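Local coordinates for N-acylhomoserine lactone dependent regulatory protein (Burkholderia cenocepacia, PDB 5L10) that probably regulates transcription by binding DNA in response to N-acylhomoserine lactone signals, this chain being its autoinducer-binding part without the DNA-binding domain, at residues W118-L132 with C153-M165. Residues are numbered along the deposited sequence; the frame is centred on the assembly and turned at random.
Sequences WSHGGYDRAGNLGVL and CASLSHAAHAYLM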
loop_
_atom_site.group_PDB
_atom_site.type_symbol
_atom_site.label_atom_id
_atom_site.label_comp_id
_atom_site.label_asym_id
_atom_site.label_seq_id
_atom_site.Cartn_x
_atom_site.Cartn_y
_atom_site.Cartn_z
ATOM N N TRP A 118 11.394 -9.385 -4.971
ATOM C CA TRP A 118 10.081 -8.778 -5.152
ATOM C C TRP A 118 10.177 -7.389 -4.536
ATOM O O TRP A 118 10.432 -7.262 -3.333
ATOM C CB TRP A 118 8.999 -9.625 -4.477
ATOM C CG TRP A 118 7.589 -9.141 -4.635
ATOM C CD1 TRP A 118 6.667 -9.594 -5.531
ATOM C CD2 TRP A 118 6.931 -8.135 -3.855
ATOM N NE1 TRP A 118 5.479 -8.924 -5.369
ATOM C CE2 TRP A 118 5.613 -8.023 -4.345
ATOM C CE3 TRP A 118 7.326 -7.316 -2.792
ATOM C CZ2 TRP A 118 4.686 -7.121 -3.810
ATOM C CZ3 TRP A 118 6.405 -6.419 -2.260
ATOM C CH2 TRP A 118 5.099 -6.332 -2.771
ATOM N N SER A 119 10.016 -6.348 -5.351
ATOM C CA SER A 119 10.187 -4.980 -4.879
ATOM C C SER A 119 8.961 -4.140 -5.203
ATOM O O SER A 119 8.419 -4.217 -6.310
ATOM C CB SER A 119 11.430 -4.334 -5.499
ATOM O OG SER A 119 12.618 -4.927 -5.006
ATOM N N HIS A 120 8.533 -3.326 -4.236
ATOM C CA HIS A 120 7.419 -2.409 -4.444
ATOM C C HIS A 120 7.716 -1.054 -3.814
ATOM O O HIS A 120 8.182 -0.976 -2.673
ATOM C CB HIS A 120 6.113 -2.956 -3.865
ATOM C CG HIS A 120 4.959 -2.020 -4.034
ATOM N ND1 HIS A 120 4.183 -1.995 -5.172
ATOM C CD2 HIS A 120 4.478 -1.045 -3.229
ATOM C CE1 HIS A 120 3.260 -1.059 -5.050
ATOM N NE2 HIS A 120 3.415 -0.472 -3.878
ATOM N N GLY A 121 7.415 0.012 -4.552
ATOM C CA GLY A 121 7.695 1.371 -4.119
ATOM C C GLY A 121 6.441 2.130 -3.725
ATOM O O GLY A 121 5.373 1.929 -4.306
ATOM N N GLY A 122 6.583 3.013 -2.742
ATOM C CA GLY A 122 5.465 3.805 -2.259
ATOM C C GLY A 122 5.892 5.222 -1.934
ATOM O O GLY A 122 7.037 5.480 -1.551
ATOM N N TYR A 123 4.947 6.148 -2.086
ATOM C CA TYR A 123 5.190 7.567 -1.856
ATOM C C TYR A 123 4.401 8.055 -0.649
ATOM O O TYR A 123 3.324 7.539 -0.342
ATOM C CB TYR A 123 4.821 8.409 -3.089
ATOM C CG TYR A 123 5.737 8.169 -4.260
ATOM C CD1 TYR A 123 6.884 8.932 -4.436
ATOM C CD2 TYR A 123 5.464 7.168 -5.184
ATOM C CE1 TYR A 123 7.738 8.708 -5.505
ATOM C CE2 TYR A 123 6.307 6.935 -6.256
ATOM C CZ TYR A 123 7.445 7.708 -6.411
ATOM O OH TYR A 123 8.283 7.480 -7.479
ATOM N N ASP A 124 4.945 9.057 0.031
ATOM C CA ASP A 124 4.306 9.670 1.183
ATOM C C ASP A 124 3.922 11.112 0.857
ATOM O O ASP A 124 4.210 11.628 -0.229
ATOM C CB ASP A 124 5.219 9.591 2.412
ATOM C CG ASP A 124 6.485 10.422 2.267
ATOM O OD1 ASP A 124 6.773 10.905 1.151
ATOM O OD2 ASP A 124 7.205 10.580 3.277
ATOM N N ARG A 125 3.270 11.763 1.828
ATOM C CA ARG A 125 2.773 13.121 1.626
ATOM C C ARG A 125 3.878 14.077 1.188
ATOM O O ARG A 125 3.628 14.986 0.388
ATOM C CB ARG A 125 2.108 13.623 2.908
ATOM C CG ARG A 125 1.561 15.042 2.830
ATOM C CD ARG A 125 0.708 15.363 4.048
ATOM N NE ARG A 125 0.024 16.651 3.937
ATOM C CZ ARG A 125 -1.059 16.869 3.192
ATOM N NH1 ARG A 125 -1.586 15.889 2.468
ATOM N NH2 ARG A 125 -1.613 18.074 3.165
ATOM N N ALA A 126 5.099 13.883 1.684
ATOM C CA ALA A 126 6.192 14.798 1.381
ATOM C C ALA A 126 6.869 14.510 0.046
ATOM O O ALA A 126 7.720 15.300 -0.377
ATOM C CB ALA A 126 7.236 14.754 2.498
ATOM N N GLY A 127 6.524 13.411 -0.619
ATOM C CA GLY A 127 7.139 13.051 -1.878
ATOM C C GLY A 127 8.273 12.055 -1.776
ATOM O O GLY A 127 8.873 11.720 -2.805
ATOM N N ASN A 128 8.586 11.571 -0.579
ATOM C CA ASN A 128 9.648 10.589 -0.432
ATOM C C ASN A 128 9.231 9.255 -1.040
ATOM O O ASN A 128 8.045 8.931 -1.139
ATOM C CB ASN A 128 10.003 10.403 1.042
ATOM C CG ASN A 128 10.467 11.683 1.695
ATOM O OD1 ASN A 128 11.169 12.487 1.080
ATOM N ND2 ASN A 128 10.070 11.888 2.944
ATOM N N LEU A 129 10.226 8.481 -1.455
ATOM C CA LEU A 129 10.012 7.155 -2.021
ATOM C C LEU A 129 10.511 6.112 -1.034
ATOM O O LEU A 129 11.668 6.170 -0.596
ATOM C CB LEU A 129 10.727 7.008 -3.365
ATOM C CG LEU A 129 10.647 5.621 -4.006
ATOM C CD1 LEU A 129 9.195 5.207 -4.253
ATOM C CD2 LEU A 129 11.441 5.545 -5.294
ATOM N N GLY A 130 9.639 5.175 -0.676
ATOM C CA GLY A 130 9.999 4.044 0.154
ATOM C C GLY A 130 9.825 2.755 -0.636
ATOM O O GLY A 130 8.796 2.546 -1.281
ATOM N N VAL A 131 10.853 1.913 -0.590
ATOM C CA VAL A 131 10.907 0.699 -1.394
ATOM C C VAL A 131 11.068 -0.486 -0.455
ATOM O O VAL A 131 12.070 -0.580 0.266
ATOM C CB VAL A 131 12.056 0.748 -2.410
ATOM C CG1 VAL A 131 12.179 -0.586 -3.128
ATOM C CG2 VAL A 131 11.827 1.876 -3.398
ATOM N N LEU A 132 10.088 -1.387 -0.469
ATOM C CA LEU A 132 10.200 -2.667 0.217
ATOM C C LEU A 132 10.682 -3.710 -0.776
ATOM O O LEU A 132 10.117 -3.844 -1.866
ATOM C CB LEU A 132 8.862 -3.102 0.819
ATOM C CG LEU A 132 8.876 -4.505 1.444
ATOM C CD1 LEU A 132 9.697 -4.534 2.734
ATOM C CD2 LEU A 132 7.462 -5.014 1.685
ATOM N N CYS A 153 2.086 -10.471 -0.282
ATOM C CA CYS A 153 3.133 -9.476 -0.483
ATOM C C CYS A 153 2.557 -8.069 -0.511
ATOM O O CYS A 153 3.170 -7.129 0.010
ATOM C CB CYS A 153 3.897 -9.770 -1.769
ATOM S SG CYS A 153 5.037 -11.143 -1.619
ATOM N N ALA A 154 1.384 -7.904 -1.130
ATOM C CA ALA A 154 0.686 -6.624 -1.097
ATOM C C ALA A 154 0.428 -6.187 0.337
ATOM O O ALA A 154 0.646 -5.026 0.700
ATOM C CB ALA A 154 -0.630 -6.736 -1.864
ATOM N N SER A 155 -0.043 -7.117 1.167
ATOM C CA SER A 155 -0.261 -6.830 2.578
ATOM C C SER A 155 1.013 -6.304 3.233
ATOM O O SER A 155 1.008 -5.239 3.860
ATOM C CB SER A 155 -0.765 -8.093 3.277
ATOM O OG SER A 155 -1.037 -7.852 4.639
ATOM N N LEU A 156 2.124 -7.032 3.078
ATOM C CA LEU A 156 3.392 -6.601 3.666
ATOM C C LEU A 156 3.839 -5.258 3.110
ATOM O O LEU A 156 4.436 -4.444 3.827
ATOM C CB LEU A 156 4.476 -7.646 3.410
ATOM C CG LEU A 156 4.508 -8.846 4.344
ATOM C CD1 LEU A 156 5.709 -9.725 4.021
ATOM C CD2 LEU A 156 4.560 -8.350 5.773
ATOM N N SER A 157 3.579 -5.020 1.825
ATOM C CA SER A 157 3.994 -3.774 1.196
ATOM C C SER A 157 3.242 -2.586 1.784
ATOM O O SER A 157 3.836 -1.544 2.081
ATOM C CB SER A 157 3.775 -3.865 -0.309
ATOM O OG SER A 157 4.121 -2.649 -0.926
ATOM N N HIS A 158 1.925 -2.725 1.948
ATOM C CA HIS A 158 1.155 -1.693 2.632
ATOM C C HIS A 158 1.660 -1.491 4.052
ATOM O O HIS A 158 1.743 -0.357 4.535
ATOM C CB HIS A 158 -0.331 -2.064 2.636
ATOM C CG HIS A 158 -1.157 -1.264 3.598
ATOM N ND1 HIS A 158 -1.189 -1.526 4.952
ATOM C CD2 HIS A 158 -1.995 -0.219 3.401
ATOM C CE1 HIS A 158 -2.002 -0.672 5.548
ATOM N NE2 HIS A 158 -2.504 0.132 4.629
ATOM N N ALA A 159 2.010 -2.582 4.733
ATOM C CA ALA A 159 2.463 -2.484 6.117
ATOM C C ALA A 159 3.780 -1.728 6.217
ATOM O O ALA A 159 3.973 -0.925 7.136
ATOM C CB ALA A 159 2.601 -3.879 6.723
ATOM N N ALA A 160 4.703 -1.978 5.286
ATOM C CA ALA A 160 5.986 -1.286 5.323
ATOM C C ALA A 160 5.805 0.206 5.085
ATOM O O ALA A 160 6.411 1.034 5.774
ATOM C CB ALA A 160 6.937 -1.887 4.289
ATOM N N HIS A 161 4.956 0.564 4.124
ATOM C CA HIS A 161 4.769 1.967 3.792
ATOM C C HIS A 161 3.971 2.698 4.863
ATOM O O HIS A 161 4.160 3.904 5.058
ATOM C CB HIS A 161 4.089 2.080 2.430
ATOM C CG HIS A 161 4.876 1.458 1.319
ATOM N ND1 HIS A 161 6.254 1.483 1.281
ATOM C CD2 HIS A 161 4.482 0.781 0.214
ATOM C CE1 HIS A 161 6.673 0.857 0.196
ATOM N NE2 HIS A 161 5.618 0.420 -0.468
ATOM N N ALA A 162 3.095 1.990 5.575
ATOM C CA ALA A 162 2.236 2.631 6.563
ATOM C C ALA A 162 2.830 2.626 7.963
ATOM O O ALA A 162 2.555 3.545 8.744
ATOM C CB ALA A 162 0.864 1.953 6.592
ATOM N N TYR A 163 3.641 1.623 8.303
ATOM C CA TYR A 163 4.144 1.481 9.661
ATOM C C TYR A 163 5.649 1.666 9.796
ATOM O O TYR A 163 6.110 2.006 10.889
ATOM C CB TYR A 163 3.767 0.105 10.229
ATOM C CG TYR A 163 2.279 -0.104 10.380
ATOM C CD1 TYR A 163 1.627 0.238 11.559
ATOM C CD2 TYR A 163 1.526 -0.644 9.347
ATOM C CE1 TYR A 163 0.265 0.045 11.704
ATOM C CE2 TYR A 163 0.164 -0.839 9.483
ATOM C CZ TYR A 163 -0.460 -0.495 10.663
ATOM O OH TYR A 163 -1.815 -0.686 10.801
ATOM N N LEU A 164 6.423 1.448 8.734
ATOM C CA LEU A 164 7.875 1.574 8.801
ATOM C C LEU A 164 8.378 2.881 8.197
ATOM O O LEU A 164 9.109 3.625 8.857
ATOM C CB LEU A 164 8.542 0.382 8.101
ATOM C CG LEU A 164 10.066 0.354 8.175
ATOM C CD1 LEU A 164 10.503 0.345 9.621
ATOM C CD2 LEU A 164 10.612 -0.854 7.449
HETATM N N MSE A 165 8.002 3.175 6.957
HETATM C CA MSE A 165 8.443 4.395 6.289
HETATM C C MSE A 165 8.207 5.690 7.097
HETATM O O MSE A 165 9.142 6.477 7.264
HETATM C CB MSE A 165 7.778 4.506 4.909
HETATM C CG MSE A 165 7.783 5.915 4.344
HETATM SE SE MSE A 165 7.473 6.030 2.422
HETATM C CE MSE A 165 5.773 5.104 2.301
#
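With CG trans to the backbone N (chi1 -178°), Trp-118 swings its indole down from the strand onto the helix, where Cys-153 turns SG beside its own backbone N (chi1 -76°) and lies along one face of the rings. Cys-153 CB sits 3.6 Å from the centroid of the six-membered ring of Trp-118 in a CH-pi contact, and its SG stands over the five-membered ring, a sulfur-aromatic contact; a small, polarisable side chain suits this flat neighbour. Ser-157 CB meets the same indole at its edge, 3.7 Å from Trp-118 CH2. One helical turn on, His-161 lifts its imidazole against the strand backbone. Gly-122 CA lies over that ring, 3.9 Å from its centroid, a closeness possible because glycine carries no side chain there. His-161 ND1 is hydrogen-bonded to Tyr-43 of strand 40-46, which helps fix the ring's rotation, while the rim of His-120 meets its rim with the planes at 40°. Beyond it, selenomethionine Met-165 bends at chi3 and brings SE within 3.9 Å of Gly-130 N, again over a glycine. Leu-132 CD2 fits against Ala-160 CB at 4.1 Å, branched leucine against short alanine. Helix 143-169 thus packs across the hairpin of strands 116-123 and 129-136, helix against antiparallel sheet, as in the alpha-beta-alpha autoinducer-binding domain of LuxR-family regulators.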